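Local coordinates for BluB-like flavoprotein (Clostridium difficile 630, PDB 3EO8) that binds flavin mononucleotide at its dimer interface and, as a member of the nitroreductase family, probably acts as an oxidoreductase, at residues Lys10-Arg15 with Leu203-Lys208; Val50-Asp55 with Ala100-Leu105; Lys66-Ile71 with Gln166-Asp171. All blocks are in the same frame, centred on the assembly; numbering follows the deposited sequence.

Contact 1: Lys10-Arg15 with Leu203-Lys208. With FMN (flavin mononucleotide), chain G.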
loop_
_atom_site.group_PDB
_atom_site.type_symbol
_atom_site.label_atom_id
_atom_site.label_comp_id
_atom_site.label_asym_id
_atom_site.label_seq_id
_atom_site.Cartn_x
_atom_site.Cartn_y
_atom_site.Cartn_z
ATOM N N LYS A 10 16.410 -8.608 5.004
ATOM C CA LYS A 10 16.330 -10.010 4.592
ATOM C C LYS A 10 15.215 -10.245 3.578
ATOM O O LYS A 10 15.248 -11.237 2.842
ATOM C CB LYS A 10 16.117 -10.897 5.814
ATOM C CG LYS A 10 16.336 -12.390 5.599
ATOM C CD LYS A 10 16.333 -13.113 6.949
ATOM C CE LYS A 10 16.828 -14.525 6.836
ATOM N NZ LYS A 10 16.588 -15.251 8.118
ATOM N N ARG A 11 14.222 -9.355 3.547
ATOM C CA ARG A 11 13.077 -9.539 2.686
ATOM C C ARG A 11 13.452 -9.532 1.216
ATOM O O ARG A 11 14.066 -8.574 0.694
ATOM C CB ARG A 11 11.999 -8.467 2.925
ATOM C CG ARG A 11 10.673 -8.740 2.254
ATOM C CD ARG A 11 10.002 -7.485 1.745
ATOM N NE ARG A 11 10.872 -6.736 0.869
ATOM C CZ ARG A 11 11.163 -7.091 -0.374
ATOM N NH1 ARG A 11 10.609 -8.166 -0.917
ATOM N NH2 ARG A 11 11.977 -6.337 -1.081
ATOM N N GLN A 12 13.035 -10.594 0.546
ATOM C CA GLN A 12 13.132 -10.694 -0.886
ATOM C C GLN A 12 11.816 -11.255 -1.441
ATOM O O GLN A 12 11.022 -11.836 -0.701
ATOM C CB GLN A 12 14.284 -11.648 -1.240
ATOM C CG GLN A 12 15.670 -11.146 -0.880
ATOM C CD GLN A 12 16.743 -12.133 -1.320
ATOM O OE1 GLN A 12 17.114 -13.031 -0.550
ATOM N NE2 GLN A 12 17.204 -12.017 -2.572
ATOM N N SER A 13 11.587 -11.127 -2.749
ATOM C CA SER A 13 10.505 -11.893 -3.385
ATOM C C SER A 13 10.916 -13.339 -3.619
ATOM O O SER A 13 11.743 -13.644 -4.494
ATOM C CB SER A 13 10.081 -11.254 -4.697
ATOM O OG SER A 13 9.529 -10.010 -4.418
ATOM N N VAL A 14 10.316 -14.225 -2.828
ATOM C CA VAL A 14 10.671 -15.633 -2.802
ATOM C C VAL A 14 9.821 -16.403 -3.793
ATOM O O VAL A 14 8.602 -16.472 -3.648
ATOM C CB VAL A 14 10.500 -16.201 -1.398
ATOM C CG1 VAL A 14 10.784 -17.736 -1.381
ATOM C CG2 VAL A 14 11.419 -15.401 -0.446
ATOM N N ARG A 15 10.481 -16.970 -4.800
ATOM C CA ARG A 15 9.769 -17.681 -5.872
ATOM C C ARG A 15 10.143 -19.161 -5.954
ATOM O O ARG A 15 9.637 -19.890 -6.794
ATOM C CB ARG A 15 9.972 -16.970 -7.217
ATOM C CG ARG A 15 9.592 -15.509 -7.181
ATOM C CD ARG A 15 9.520 -14.866 -8.561
ATOM N NE ARG A 15 9.153 -13.450 -8.439
ATOM C CZ ARG A 15 10.008 -12.454 -8.180
ATOM N NH1 ARG A 15 11.296 -12.674 -7.992
ATOM N NH2 ARG A 15 9.549 -11.225 -8.091
ATOM N N LEU A 203 18.607 -16.892 -3.153
ATOM C CA LEU A 203 17.593 -16.087 -3.840
ATOM C C LEU A 203 18.176 -14.761 -4.283
ATOM O O LEU A 203 19.012 -14.183 -3.598
ATOM C CB LEU A 203 16.358 -15.894 -2.960
ATOM C CG LEU A 203 15.657 -17.237 -2.653
ATOM C CD1 LEU A 203 14.230 -17.061 -2.242
ATOM C CD2 LEU A 203 15.701 -18.186 -3.840
ATOM N N LYS A 204 17.718 -14.301 -5.443
ATOM C CA LYS A 204 18.226 -13.094 -6.070
ATOM C C LYS A 204 17.142 -12.026 -6.168
ATOM O O LYS A 204 15.974 -12.317 -6.428
ATOM C CB LYS A 204 18.749 -13.412 -7.478
ATOM C CG LYS A 204 19.846 -14.460 -7.521
ATOM C CD LYS A 204 20.989 -14.165 -6.538
ATOM C CE LYS A 204 22.025 -15.276 -6.547
ATOM N NZ LYS A 204 22.810 -15.306 -5.271
ATOM N N SER A 205 17.557 -10.787 -5.926
ATOM C CA SER A 205 16.702 -9.611 -6.078
ATOM C C SER A 205 17.399 -8.632 -6.999
ATOM O O SER A 205 18.618 -8.600 -7.052
ATOM C CB SER A 205 16.487 -8.940 -4.738
ATOM O OG SER A 205 15.766 -9.798 -3.884
ATOM N N PRO A 206 16.623 -7.830 -7.733
ATOM C CA PRO A 206 17.214 -6.866 -8.632
ATOM C C PRO A 206 17.902 -5.703 -7.931
ATOM O O PRO A 206 17.659 -5.466 -6.732
ATOM C CB PRO A 206 16.016 -6.351 -9.435
ATOM C CG PRO A 206 14.846 -6.568 -8.568
ATOM C CD PRO A 206 15.150 -7.796 -7.761
ATOM N N SER A 207 18.720 -4.979 -8.705
ATOM C CA SER A 207 19.368 -3.768 -8.234
ATOM C C SER A 207 18.309 -2.740 -7.833
ATOM O O SER A 207 17.227 -2.626 -8.473
ATOM C CB SER A 207 20.316 -3.162 -9.292
ATOM O OG SER A 207 21.152 -4.146 -9.906
ATOM N N LYS A 208 18.631 -1.968 -6.804
ATOM C CA LYS A 208 17.748 -0.949 -6.318
ATOM C C LYS A 208 18.327 0.440 -6.552
ATOM O O LYS A 208 19.540 0.622 -6.690
ATOM C CB LYS A 208 17.497 -1.186 -4.829
ATOM C CG LYS A 208 16.830 -2.545 -4.476
ATOM C CD LYS A 208 15.585 -2.823 -5.284
ATOM C CE LYS A 208 15.042 -4.251 -5.036
ATOM N NZ LYS A 208 14.579 -4.482 -3.633
HETATM N N1 FMN G . 6.465 -10.534 -8.079
HETATM C C2 FMN G . 6.065 -11.527 -8.940
HETATM O O2 FMN G . 6.829 -12.430 -9.309
HETATM N N3 FMN G . 4.777 -11.542 -9.403
HETATM C C4 FMN G . 3.872 -10.571 -9.090
HETATM O O4 FMN G . 2.703 -10.650 -9.530
HETATM C C4A FMN G . 4.268 -9.563 -8.219
HETATM N N5 FMN G . 3.367 -8.583 -7.847
HETATM C C5A FMN G . 3.739 -7.602 -6.953
HETATM C C6 FMN G . 2.797 -6.661 -6.579
HETATM C C7 FMN G . 3.144 -5.674 -5.674
HETATM C C7M FMN G . 2.021 -4.948 -5.009
HETATM C C8 FMN G . 4.433 -5.656 -5.127
HETATM C C8M FMN G . 4.693 -4.861 -3.878
HETATM C C9 FMN G . 5.364 -6.610 -5.504
HETATM C C9A FMN G . 5.028 -7.599 -6.415
HETATM N N10 FMN G . 5.950 -8.555 -6.842
HETATM C C10 FMN G . 5.554 -9.565 -7.695
HETATM C "C1'" FMN G . 7.381 -8.547 -6.374
HETATM C "C2'" FMN G . 8.249 -7.529 -7.114
HETATM O "O2'" FMN G . 8.563 -8.003 -8.418
HETATM C "C3'" FMN G . 9.533 -7.321 -6.322
HETATM O "O3'" FMN G . 9.196 -6.778 -5.051
HETATM C "C4'" FMN G . 10.589 -6.450 -6.997
HETATM O "O4'" FMN G . 11.030 -7.025 -8.214
HETATM C "C5'" FMN G . 11.778 -6.290 -6.042
HETATM O "O5'" FMN G . 12.346 -7.564 -5.798
HETATM P P FMN G . 12.593 -8.028 -4.265
HETATM O O1P FMN G . 13.217 -9.392 -4.261
HETATM O O2P FMN G . 11.209 -8.061 -3.636
HETATM O O3P FMN G . 13.443 -7.026 -3.496
HETATM O O HOH W 1 15.235 -7.561 -1.602
HETATM O O HOH W 2 18.576 -16.056 -0.456
HETATM O O HOH W 3 14.229 -14.160 -5.120
HETATM O O HOH W 4 13.413 -10.847 -6.492
#
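Gln-12 and Ser-205 sit where two irregular loops, their end-to-end directions 127° apart, pass with CA atoms 6.4 Å from each other. Together the loops form the phosphate-binding end of the flavin mononucleotide (FMN) site of this nitroreductase-family dimer. Gln-12 ties them together: its chain is extended beyond CG, and both amide N-H groups go to the other loop. NE2 donates almost straight to Leu-203 O (3.0 Å, 172°), from above the carbonyl plane; its other N-H goes to Ser-205 OG, which lies in the amide plane. Ser-205 OG donates to FMN O1P, so the glutamine positions a first-shell hydroxyl. Nearby, Val-14 CG1 packs on Leu-203 CD1 at 3.6 Å, the two side chains crossing at about a right angle. Arg-11 presents the edge of its guanidinium to the phosphate, NH1 reaching O2P and NH2 reaching O3P; Lys-208 NZ also donates to O3P, and positive charge suits both places beside this anion. Ser-13 N donates to O1P and its OG to O2P. At the flavin end, the extended Arg-15 uses NE for FMN O2 (2.7 Å) and NH2 for FMN N1 (3.2 Å, 169°).

Contact 2: Val50-Asp55 with Ala100-Leu105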
loop_
_atom_site.group_PDB
_atom_site.type_symbol
_atom_site.label_atom_id
_atom_site.label_comp_id
_atom_site.label_asym_id
_atom_site.label_seq_id
_atom_site.Cartn_x
_atom_site.Cartn_y
_atom_site.Cartn_z
ATOM N N VAL A 50 -6.631 -18.364 3.598
ATOM C CA VAL A 50 -5.450 -19.205 3.609
ATOM C C VAL A 50 -5.720 -20.584 3.005
ATOM O O VAL A 50 -6.578 -21.333 3.493
ATOM C CB VAL A 50 -4.980 -19.394 5.050
ATOM C CG1 VAL A 50 -3.734 -20.273 5.070
ATOM C CG2 VAL A 50 -4.673 -18.039 5.677
ATOM N N ILE A 51 -4.993 -20.927 1.944
ATOM C CA ILE A 51 -5.230 -22.164 1.230
ATOM C C ILE A 51 -4.012 -23.046 1.235
ATOM O O ILE A 51 -2.931 -22.614 0.863
ATOM C CB ILE A 51 -5.615 -21.882 -0.243
ATOM C CG1 ILE A 51 -6.889 -21.076 -0.307
ATOM C CG2 ILE A 51 -5.824 -23.190 -1.024
ATOM C CD1 ILE A 51 -7.095 -20.384 -1.646
ATOM N N LYS A 52 -4.210 -24.301 1.656
ATOM C CA LYS A 52 -3.220 -25.355 1.514
ATOM C C LYS A 52 -3.717 -26.487 0.605
ATOM O O LYS A 52 -2.937 -27.385 0.250
ATOM C CB LYS A 52 -2.838 -25.911 2.896
ATOM C CG LYS A 52 -1.973 -24.976 3.741
ATOM C CD LYS A 52 -1.770 -25.539 5.150
ATOM C CE LYS A 52 -1.024 -24.600 6.067
ATOM N NZ LYS A 52 -0.788 -25.291 7.368
ATOM N N ARG A 53 -4.983 -26.427 0.206
ATOM C CA ARG A 53 -5.575 -27.513 -0.578
ATOM C C ARG A 53 -5.023 -27.472 -2.001
ATOM O O ARG A 53 -5.254 -26.533 -2.742
ATOM C CB ARG A 53 -7.108 -27.410 -0.572
ATOM C CG ARG A 53 -7.806 -28.692 -0.982
ATOM C CD ARG A 53 -9.257 -28.453 -1.393
ATOM N NE ARG A 53 -10.099 -28.019 -0.285
ATOM C CZ ARG A 53 -11.217 -27.304 -0.403
ATOM N NH1 ARG A 53 -11.641 -26.877 -1.588
ATOM N NH2 ARG A 53 -11.902 -26.987 0.678
ATOM N N ARG A 54 -4.274 -28.512 -2.382
ATOM C CA ARG A 54 -3.556 -28.499 -3.676
ATOM C C ARG A 54 -4.502 -28.351 -4.841
ATOM O O ARG A 54 -4.217 -27.598 -5.774
ATOM C CB ARG A 54 -2.726 -29.754 -3.943
ATOM C CG ARG A 54 -1.575 -30.019 -3.016
ATOM C CD ARG A 54 -0.560 -28.878 -2.972
ATOM N NE ARG A 54 -0.206 -28.282 -4.252
ATOM C CZ ARG A 54 0.702 -27.306 -4.375
ATOM N NH1 ARG A 54 1.359 -26.857 -3.301
ATOM N NH2 ARG A 54 0.947 -26.767 -5.577
ATOM N N ASP A 55 -5.635 -29.048 -4.802
ATOM C CA ASP A 55 -6.488 -29.035 -5.976
ATOM C C ASP A 55 -7.093 -27.666 -6.208
ATOM O O ASP A 55 -7.382 -27.323 -7.343
ATOM C CB ASP A 55 -7.582 -30.094 -5.915
ATOM C CG ASP A 55 -8.699 -29.697 -5.008
ATOM O OD1 ASP A 55 -8.503 -29.810 -3.781
ATOM O OD2 ASP A 55 -9.750 -29.233 -5.530
ATOM N N ALA A 100 4.942 -23.293 -3.824
ATOM C CA ALA A 100 4.813 -23.108 -2.376
ATOM C C ALA A 100 3.733 -24.007 -1.784
ATOM O O ALA A 100 2.781 -24.366 -2.471
ATOM C CB ALA A 100 4.516 -21.654 -2.062
ATOM N N PRO A 101 3.867 -24.353 -0.488
ATOM C CA PRO A 101 2.849 -25.085 0.245
ATOM C C PRO A 101 1.595 -24.292 0.589
ATOM O O PRO A 101 0.573 -24.888 0.861
ATOM C CB PRO A 101 3.588 -25.528 1.520
ATOM C CG PRO A 101 4.655 -24.470 1.726
ATOM C CD PRO A 101 5.048 -24.036 0.340
ATOM N N VAL A 102 1.653 -22.967 0.566
ATOM C CA VAL A 102 0.512 -22.144 0.977
ATOM C C VAL A 102 0.290 -21.036 -0.022
ATOM O O VAL A 102 1.242 -20.393 -0.449
ATOM C CB VAL A 102 0.741 -21.505 2.368
ATOM C CG1 VAL A 102 -0.442 -20.618 2.761
ATOM C CG2 VAL A 102 1.035 -22.572 3.415
ATOM N N LEU A 103 -0.969 -20.838 -0.396
ATOM C CA LEU A 103 -1.424 -19.697 -1.181
ATOM C C LEU A 103 -2.357 -18.887 -0.286
ATOM O O LEU A 103 -3.315 -19.425 0.240
ATOM C CB LEU A 103 -2.203 -20.122 -2.420
ATOM C CG LEU A 103 -2.734 -19.005 -3.293
ATOM C CD1 LEU A 103 -1.558 -18.142 -3.784
ATOM C CD2 LEU A 103 -3.580 -19.565 -4.449
ATOM N N VAL A 104 -2.089 -17.590 -0.143
ATOM C CA VAL A 104 -2.984 -16.724 0.603
ATOM C C VAL A 104 -3.633 -15.759 -0.381
ATOM O O VAL A 104 -2.950 -15.095 -1.142
ATOM C CB VAL A 104 -2.256 -15.946 1.682
ATOM C CG1 VAL A 104 -3.266 -15.162 2.513
ATOM C CG2 VAL A 104 -1.393 -16.904 2.565
ATOM N N LEU A 105 -4.951 -15.693 -0.400
ATOM C CA LEU A 105 -5.634 -14.729 -1.214
ATOM C C LEU A 105 -5.984 -13.597 -0.300
ATOM O O LEU A 105 -6.652 -13.808 0.737
ATOM C CB LEU A 105 -6.908 -15.307 -1.825
ATOM C CG LEU A 105 -6.745 -16.581 -2.643
ATOM C CD1 LEU A 105 -8.111 -17.004 -3.128
ATOM C CD2 LEU A 105 -5.792 -16.398 -3.768
HETATM O O HOH W 5 -0.184 -27.122 0.065
#
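Ile-51, Val-50 and Val-102 bury the most surface where the end of strand 47-51 meets the start of strand 102-108. Ile-51 and Leu-103 form an antiparallel hydrogen-bonded pair: Ile-51 N donates to Leu-103 O at 2.8 Å and Leu-103 N to Ile-51 O at 2.9 Å. Val-50 and Val-104 make the adjoining non-hydrogen-bonded pair.

The CG1 branch of Ile-51, beside the backbone N (chi1 -61°), carries CD1 to Leu-105 CD1 at 3.8 Å. A beta-branched, wholly apolar residue suits this place, since Leu-56, Met-57 and Ile-60 of helix 54-75 pack on the same side chain. Val-50 CG1 meets Val-102 CG1 at 4.0 Å, and Ile-27 and Ile-31 of helix 24-35 pack on Val-50. The other branch of Val-102, CG2, touches CG and CE of Lys-52, whose long aliphatic chain lies over the valine while NZ goes on to Asp-24 and the carbonyl of Val-22.

Beyond the paired residues the strands part, and polar links take over. A water donates to both Lys-52 O and Pro-101 O. Arg-54, bent at chi2 and chi3, turns back so that NH1 donates to Ala-100 O (3.0 Å, 143°), while NH2 binds Leu-98 O; arginine can hold two carbonyls of the loop that leads into strand 102-108 in this way.

Outermost within its own chain, strand 47-51 pairs antiparallel with 102-108 on one side and takes, at Val-50, a parallel strand of the second subunit on the other, the helix-flanked sheet of the nitroreductase fold.

Contact 3: Lys66-Ile71 with Gln166-Asp171. With ACT (acetate ion), chain I.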
loop_
_atom_site.group_PDB
_atom_site.type_symbol
_atom_site.label_atom_id
_atom_site.label_comp_id
_atom_site.label_asym_id
_atom_site.label_seq_id
_atom_site.Cartn_x
_atom_site.Cartn_y
_atom_site.Cartn_z
ATOM N N LYS A 66 -6.460 -19.854 -18.451
ATOM C CA LYS A 66 -7.518 -19.743 -19.425
ATOM C C LYS A 66 -7.735 -18.288 -19.809
ATOM O O LYS A 66 -7.903 -17.953 -20.980
ATOM C CB LYS A 66 -8.795 -20.349 -18.854
ATOM C CG LYS A 66 -9.950 -20.393 -19.809
ATOM C CD LYS A 66 -11.144 -21.021 -19.163
ATOM C CE LYS A 66 -12.321 -21.088 -20.127
ATOM N NZ LYS A 66 -13.357 -21.978 -19.541
ATOM N N LYS A 67 -7.756 -17.414 -18.822
ATOM C CA LYS A 67 -7.908 -15.977 -19.077
ATOM C C LYS A 67 -6.696 -15.457 -19.850
ATOM O O LYS A 67 -6.840 -14.703 -20.782
ATOM C CB LYS A 67 -8.066 -15.207 -17.761
ATOM C CG LYS A 67 -8.639 -13.797 -17.923
ATOM C CD LYS A 67 -10.153 -13.809 -18.107
ATOM C CE LYS A 67 -10.666 -12.377 -18.241
ATOM N NZ LYS A 67 -12.164 -12.264 -18.138
ATOM N N GLN A 68 -5.501 -15.858 -19.415
ATOM C CA GLN A 68 -4.257 -15.549 -20.162
ATOM C C GLN A 68 -4.343 -15.938 -21.628
ATOM O O GLN A 68 -3.939 -15.179 -22.498
ATOM C CB GLN A 68 -3.055 -16.279 -19.560
ATOM C CG GLN A 68 -1.747 -16.001 -20.269
ATOM C CD GLN A 68 -0.758 -17.125 -20.045
ATOM O OE1 GLN A 68 -1.160 -18.262 -19.766
ATOM N NE2 GLN A 68 0.529 -16.826 -20.202
ATOM N N GLN A 69 -4.852 -17.134 -21.905
ATOM C CA GLN A 69 -4.899 -17.591 -23.276
ATOM C C GLN A 69 -5.836 -16.743 -24.149
ATOM O O GLN A 69 -5.549 -16.531 -25.319
ATOM C CB GLN A 69 -5.269 -19.055 -23.325
ATOM C CG GLN A 69 -4.199 -19.970 -22.753
ATOM C CD GLN A 69 -2.897 -19.990 -23.538
ATOM O OE1 GLN A 69 -2.880 -19.881 -24.759
ATOM N NE2 GLN A 69 -1.794 -20.151 -22.823
ATOM N N GLU A 70 -6.943 -16.262 -23.584
ATOM C CA GLU A 70 -7.849 -15.385 -24.318
ATOM C C GLU A 70 -7.125 -14.117 -24.746
ATOM O O GLU A 70 -7.340 -13.636 -25.869
ATOM C CB GLU A 70 -9.061 -15.007 -23.455
ATOM C CG GLU A 70 -9.902 -16.179 -23.001
ATOM C CD GLU A 70 -10.974 -15.759 -21.993
ATOM O OE1 GLU A 70 -11.111 -14.528 -21.734
ATOM O OE2 GLU A 70 -11.683 -16.671 -21.491
ATOM N N ILE A 71 -6.261 -13.595 -23.868
ATOM C CA ILE A 71 -5.436 -12.430 -24.196
ATOM C C ILE A 71 -4.366 -12.785 -25.260
ATOM O O ILE A 71 -4.242 -12.085 -26.249
ATOM C CB ILE A 71 -4.768 -11.809 -22.956
ATOM C CG1 ILE A 71 -5.837 -11.321 -21.953
ATOM C CG2 ILE A 71 -3.894 -10.697 -23.384
ATOM C CD1 ILE A 71 -5.315 -11.042 -20.517
ATOM N N GLN A 166 -1.830 -11.699 -11.346
ATOM C CA GLN A 166 -2.982 -12.519 -11.708
ATOM C C GLN A 166 -4.276 -11.737 -11.933
ATOM O O GLN A 166 -5.275 -12.331 -12.337
ATOM C CB GLN A 166 -3.233 -13.559 -10.604
ATOM C CG GLN A 166 -3.824 -13.013 -9.311
ATOM C CD GLN A 166 -2.841 -12.221 -8.460
ATOM O OE1 GLN A 166 -1.623 -12.392 -8.578
ATOM N NE2 GLN A 166 -3.366 -11.360 -7.564
ATOM N N ASN A 167 -4.296 -10.446 -11.623
ATOM C CA ASN A 167 -5.573 -9.765 -11.386
ATOM C C ASN A 167 -6.405 -9.471 -12.629
ATOM O O ASN A 167 -7.583 -9.168 -12.486
ATOM C CB ASN A 167 -5.407 -8.488 -10.538
ATOM C CG ASN A 167 -5.132 -8.782 -9.055
ATOM O OD1 ASN A 167 -5.423 -9.853 -8.543
ATOM N ND2 ASN A 167 -4.563 -7.810 -8.377
ATOM N N TYR A 168 -5.852 -9.628 -13.825
ATOM C CA TYR A 168 -6.689 -9.652 -15.035
ATOM C C TYR A 168 -7.691 -10.838 -14.979
ATOM O O TYR A 168 -8.679 -10.840 -15.727
ATOM C CB TYR A 168 -5.884 -9.673 -16.363
ATOM C CG TYR A 168 -4.884 -10.798 -16.487
ATOM C CD1 TYR A 168 -5.293 -12.101 -16.743
ATOM C CD2 TYR A 168 -3.523 -10.566 -16.321
ATOM C CE1 TYR A 168 -4.390 -13.130 -16.822
ATOM C CE2 TYR A 168 -2.616 -11.588 -16.425
ATOM C CZ TYR A 168 -3.045 -12.875 -16.649
ATOM O OH TYR A 168 -2.130 -13.910 -16.739
ATOM N N ALA A 169 -7.435 -11.806 -14.098
ATOM C CA ALA A 169 -8.330 -12.953 -13.873
ATOM C C ALA A 169 -8.950 -12.991 -12.462
ATOM O O ALA A 169 -9.445 -14.024 -12.025
ATOM C CB ALA A 169 -7.577 -14.257 -14.109
ATOM N N ALA A 170 -8.944 -11.870 -11.773
ATOM C CA ALA A 170 -9.439 -11.808 -10.394
ATOM C C ALA A 170 -10.878 -12.302 -10.259
ATOM O O ALA A 170 -11.193 -13.063 -9.324
ATOM C CB ALA A 170 -9.287 -10.390 -9.835
ATOM N N ASP A 171 -11.753 -11.867 -11.160
ATOM C CA ASP A 171 -13.135 -12.288 -11.080
ATOM C C ASP A 171 -13.273 -13.797 -11.168
ATOM O O ASP A 171 -14.095 -14.416 -10.481
ATOM C CB ASP A 171 -13.960 -11.693 -12.209
ATOM C CG ASP A 171 -14.114 -10.181 -12.132
ATOM O OD1 ASP A 171 -13.533 -9.528 -11.237
ATOM O OD2 ASP A 171 -14.846 -9.626 -13.005
HETATM C C ACT I . -11.737 -9.969 -14.505
HETATM O O ACT I . -11.293 -10.129 -13.354
HETATM O OXT ACT I . -11.913 -11.019 -15.177
HETATM C CH3 ACT I . -12.031 -8.597 -15.062
#
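Tyr-168 lays its ring against helix 54-75, where Lys-67, Gln-68 and Ile-71 receive it. Its chi1 of 55° places CG between the backbone N and the carbonyl carbon, turning the ring toward the helix. The flat ring offers a face to the isoleucine methyl and an edge to the lysine chain: Ile-71 CD1 lies over one face in a CH-pi contact 4.2 Å from the ring centroid, and Lys-67 CG comes in at the edge, 3.9 Å from Tyr-168 CD1. Gln-68 runs alongside, with CB 3.8 Å from Tyr-168 OH and the amide plane turned 24° from the ring.

Lys-67 suits its place, apolar near the backbone and charged at the end. The bend at chi2 (79°) brings CE to 3.6 Å from Tyr-168 O, while CB rests on the small Ala-169 methyl. NZ forms a salt bridge with Glu-172 and donates to an acetate, probably from the crystallisation liquor, whose O accepts from Asp-171 N.

Through Tyr-168 the short 3-10 turn just before helix 170-181 packs on helix 54-75, Val-90 of helix 80-93 and Leu-132 of the second subunit; Asn-167 of the turn touches Leu-190 of strand 189-197 and donates from ND2 to Gly-191 O.

Overall arrangement
Helix 54-75 links contacts 2 and 3: its first turn belongs to contact 2, and residues 66-71, farther along, meet the tyrosine of contact 3. The centres of these two contacts are 19 Å apart, and their segments alternate along the chain. Contact 1 joins loops near the two ends of the chain and encloses both others in sequence; its centre lies 22 Å from that of contact 2 and 26 Å from that of contact 3. It alone binds FMN directly. The side chains of Leu-103 and Tyr-168 remain about 10 and 9 Å from a bound FMN. All three contacts reach the second subunit.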